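PDB 3GDC: multicopper oxidase, which probably couples the one-electron oxidation of phenol-like substrates to the reduction of dioxygen at its copper centres, as laccases do. Local coordinates for residues R18-G23 / D162-M167. Residues are numbered along the deposited sequence; the frame is centred on the assembly and turned at random.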
ATOM      1  N   ARG A  18      15.935  21.086  -5.330  1.00 15.60           N
ATOM      2  CA  ARG A  18      15.296  22.173  -6.067  1.00 16.30           C
ATOM      3  C   ARG A  18      15.803  22.367  -7.501  1.00 17.36           C
ATOM      4  O   ARG A  18      15.450  23.346  -8.161  1.00 17.88           O
ATOM      5  CB  ARG A  18      15.403  23.472  -5.271  1.00 17.10           C
ATOM      6  CG  ARG A  18      14.607  23.459  -3.974  1.00 17.33           C
ATOM      7  CD  ARG A  18      14.713  24.806  -3.278  1.00 19.68           C
ATOM      8  NE  ARG A  18      13.931  24.860  -2.042  1.00 20.18           N
ATOM      9  CZ  ARG A  18      14.409  24.600  -0.830  1.00 21.20           C
ATOM     10  NH1 ARG A  18      15.679  24.261  -0.664  1.00 21.17           N
ATOM     11  NH2 ARG A  18      13.603  24.690   0.224  1.00 22.41           N
ATOM     12  N   ASP A  19      16.586  21.409  -7.991  1.00 17.54           N
ATOM     13  CA  ASP A  19      17.162  21.486  -9.340  1.00 18.30           C
ATOM     14  C   ASP A  19      16.240  20.823 -10.381  1.00 17.96           C
ATOM     15  O   ASP A  19      16.351  19.632 -10.651  1.00 18.65           O
ATOM     16  CB  ASP A  19      18.560  20.841  -9.339  1.00 18.22           C
ATOM     17  CG  ASP A  19      19.290  20.977 -10.676  1.00 20.99           C
ATOM     18  OD1 ASP A  19      18.733  21.562 -11.629  1.00 23.27           O
ATOM     19  OD2 ASP A  19      20.443  20.499 -10.759  1.00 24.10           O
ATOM     20  N   PHE A  20      15.347  21.613 -10.971  1.00 17.95           N
ATOM     21  CA  PHE A  20      14.499  21.151 -12.065  1.00 18.18           C
ATOM     22  C   PHE A  20      15.176  21.507 -13.388  1.00 18.76           C
ATOM     23  O   PHE A  20      15.349  22.688 -13.724  1.00 18.36           O
ATOM     24  CB  PHE A  20      13.096  21.753 -11.957  1.00 18.89           C
ATOM     25  CG  PHE A  20      12.348  21.293 -10.733  1.00 18.99           C
ATOM     26  CD1 PHE A  20      11.583  20.135 -10.772  1.00 21.12           C
ATOM     27  CD2 PHE A  20      12.455  21.995  -9.534  1.00 21.55           C
ATOM     28  CE1 PHE A  20      10.903  19.692  -9.636  1.00 22.58           C
ATOM     29  CE2 PHE A  20      11.792  21.558  -8.389  1.00 20.84           C
ATOM     30  CZ  PHE A  20      11.013  20.407  -8.442  1.00 19.83           C
ATOM     31  N   ASP A  21      15.607  20.472 -14.094  1.00 18.19           N
ATOM     32  CA  ASP A  21      16.354  20.645 -15.324  1.00 18.40           C
ATOM     33  C   ASP A  21      15.389  20.842 -16.500  1.00 18.64           C
ATOM     34  O   ASP A  21      14.756  19.900 -16.990  1.00 17.83           O
ATOM     35  CB  ASP A  21      17.308  19.463 -15.548  1.00 18.24           C
ATOM     36  CG  ASP A  21      18.351  19.744 -16.632  1.00 19.79           C
ATOM     37  OD1 ASP A  21      18.065  20.524 -17.566  1.00 19.60           O
ATOM     38  OD2 ASP A  21      19.465  19.181 -16.544  1.00 20.92           O
ATOM     39  N   ARG A  22      15.275  22.093 -16.930  1.00 19.45           N
ATOM     40  CA  ARG A  22      14.349  22.462 -18.003  1.00 20.01           C
ATOM     41  C   ARG A  22      14.925  22.237 -19.406  1.00 20.25           C
ATOM     42  O   ARG A  22      14.238  22.449 -20.405  1.00 19.51           O
ATOM     43  CB  ARG A  22      13.865  23.896 -17.805  1.00 20.77           C
ATOM     44  CG  ARG A  22      12.997  24.041 -16.549  1.00 23.48           C
ATOM     45  CD  ARG A  22      12.660  25.481 -16.220  1.00 28.76           C
ATOM     46  NE  ARG A  22      11.815  25.553 -15.024  1.00 33.11           N
ATOM     47  CZ  ARG A  22      12.233  25.355 -13.772  1.00 34.61           C
ATOM     48  NH1 ARG A  22      13.512  25.070 -13.504  1.00 34.27           N
ATOM     49  NH2 ARG A  22      11.359  25.443 -12.774  1.00 35.89           N
ATOM     50  N   GLY A  23      16.172  21.782 -19.470  1.00 20.37           N
ATOM     51  CA  GLY A  23      16.800  21.418 -20.740  1.00 20.80           C
ATOM     52  C   GLY A  23      17.142  22.624 -21.593  1.00 21.62           C
ATOM     53  O   GLY A  23      17.183  23.759 -21.104  1.00 21.17           O
ATOM     54  N   ASP A 162       4.813  28.318  -3.768  1.00 25.18           N
ATOM     55  CA  ASP A 162       5.827  29.246  -3.300  1.00 24.26           C
ATOM     56  C   ASP A 162       7.197  28.580  -3.243  1.00 23.36           C
ATOM     57  O   ASP A 162       8.219  29.245  -3.382  1.00 22.31           O
ATOM     58  CB  ASP A 162       5.445  29.816  -1.938  1.00 24.52           C
ATOM     59  CG  ASP A 162       4.186  30.653  -1.998  1.00 26.97           C
ATOM     60  OD1 ASP A 162       4.126  31.551  -2.874  1.00 27.99           O
ATOM     61  OD2 ASP A 162       3.254  30.404  -1.188  1.00 27.89           O
ATOM     62  N   ASP A 163       7.218  27.260  -3.049  1.00 21.86           N
ATOM     63  CA  ASP A 163       8.473  26.507  -2.952  1.00 21.14           C
ATOM     64  C   ASP A 163       8.239  25.096  -3.488  1.00 20.62           C
ATOM     65  O   ASP A 163       7.562  24.298  -2.851  1.00 21.44           O
ATOM     66  CB  ASP A 163       8.958  26.460  -1.490  1.00 21.67           C
ATOM     67  CG  ASP A 163      10.398  25.945  -1.340  1.00 23.24           C
ATOM     68  OD1 ASP A 163      11.022  25.492  -2.328  1.00 24.43           O
ATOM     69  OD2 ASP A 163      10.919  25.997  -0.199  1.00 25.41           O
ATOM     70  N   GLU A 164       8.783  24.798  -4.660  1.00 18.74           N
ATOM     71  CA  GLU A 164       8.593  23.487  -5.276  1.00 18.08           C
ATOM     72  C   GLU A 164       9.875  22.683  -5.176  1.00 17.55           C
ATOM     73  O   GLU A 164      10.984  23.208  -5.369  1.00 16.72           O
ATOM     74  CB  GLU A 164       8.170  23.633  -6.737  1.00 19.01           C
ATOM     75  CG  GLU A 164       7.558  22.372  -7.367  1.00 19.83           C
ATOM     76  CD  GLU A 164       6.727  22.708  -8.592  1.00 23.90           C
ATOM     77  OE1 GLU A 164       6.624  23.917  -8.903  1.00 27.39           O
ATOM     78  OE2 GLU A 164       6.171  21.791  -9.238  1.00 20.85           O
ATOM     79  N   MET A 165       9.728  21.407  -4.855  1.00 16.29           N
ATOM     80  CA  MET A 165      10.889  20.553  -4.642  1.00 16.41           C
ATOM     81  C   MET A 165      10.633  19.111  -5.076  1.00 14.85           C
ATOM     82  O   MET A 165       9.484  18.713  -5.320  1.00 14.08           O
ATOM     83  CB  MET A 165      11.351  20.611  -3.180  1.00 16.66           C
ATOM     84  CG  MET A 165      10.255  20.448  -2.175  1.00 18.85           C
ATOM     85  SD  MET A 165      10.836  20.701  -0.476  1.00 20.77           S
ATOM     86  CE  MET A 165      10.964  22.467  -0.406  1.00 22.36           C
ATOM     87  N   VAL A 166      11.724  18.358  -5.196  1.00 13.92           N
ATOM     88  CA  VAL A 166      11.685  16.946  -5.563  1.00 14.53           C
ATOM     89  C   VAL A 166      12.421  16.109  -4.518  1.00 14.64           C
ATOM     90  O   VAL A 166      13.508  16.465  -4.055  1.00 13.77           O
ATOM     91  CB  VAL A 166      12.221  16.671  -7.021  1.00 14.67           C
ATOM     92  CG1 VAL A 166      13.651  17.171  -7.222  1.00 15.76           C
ATOM     93  CG2 VAL A 166      12.096  15.194  -7.393  1.00 15.48           C
ATOM     94  N   MET A 167      11.798  14.995  -4.151  1.00 13.83           N
ATOM     95  CA  MET A 167      12.364  14.060  -3.185  1.00 14.40           C
ATOM     96  C   MET A 167      12.307  12.640  -3.728  1.00 13.61           C
ATOM     97  O   MET A 167      11.215  12.066  -3.895  1.00 13.95           O
ATOM     98  CB  MET A 167      11.598  14.144  -1.859  1.00 13.76           C
ATOM     99  CG  MET A 167      11.818  15.459  -1.138  1.00 15.27           C
ATOM    100  SD  MET A 167      11.122  15.409   0.519  1.00 16.16           S
ATOM    101  CE  MET A 167      11.765  16.970   1.163  1.00 15.51           C
TER
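Between the two cupredoxin-like beta sandwiches of this multicopper oxidase, Arg18 and Phe20, in the chain leading into strand 20-27 of one sheet, meet residues 163-166 at the start of strand 163-172 in another. The contact illustrates how sheets of neighbouring domains can be joined without backbone hydrogen bonds, by a salt bridge and by an aromatic side chain set against the strand backbone. Its polar half is a side-on salt bridge in which Arg18 grips the Asp163 carboxylate with two nitrogens. Arg18 NE gives a nearly straight bond (176°) to Asp163 OD1 at 3.0 Å, and Arg18 NH2 reaches Asp163 OD2 at the same 3.0 Å. Both oxygens offer their syn lone pairs, and the two planes lie 19° apart, nearly coplanar, which lets both N-H groups point at the carboxylate. The arginine chain runs extended from CG to NE, which carries the guanidinium across to the acid; Met165, its chain bent at the end, brings CE to 3.5 Å from Arg18 NH2. A methionine in place of Arg18 would probably leave the Asp163 carboxylate without its cationic mate and free to turn. The apolar half belongs to Phe20, whose ring presents its edge to the strand backbone. Phe20 CZ comes 4.2 Å from Val166 CB, and Thr67 of strand 67-71 touches both side chains. Glu164 lays its CG 4.1 Å from Phe20 CZ while its OE2 is hydrogen-bonded to His208 NE2. Near the ring plane, Phe20 CE2 lies 3.5 Å from the carbonyl oxygen Glu164 O.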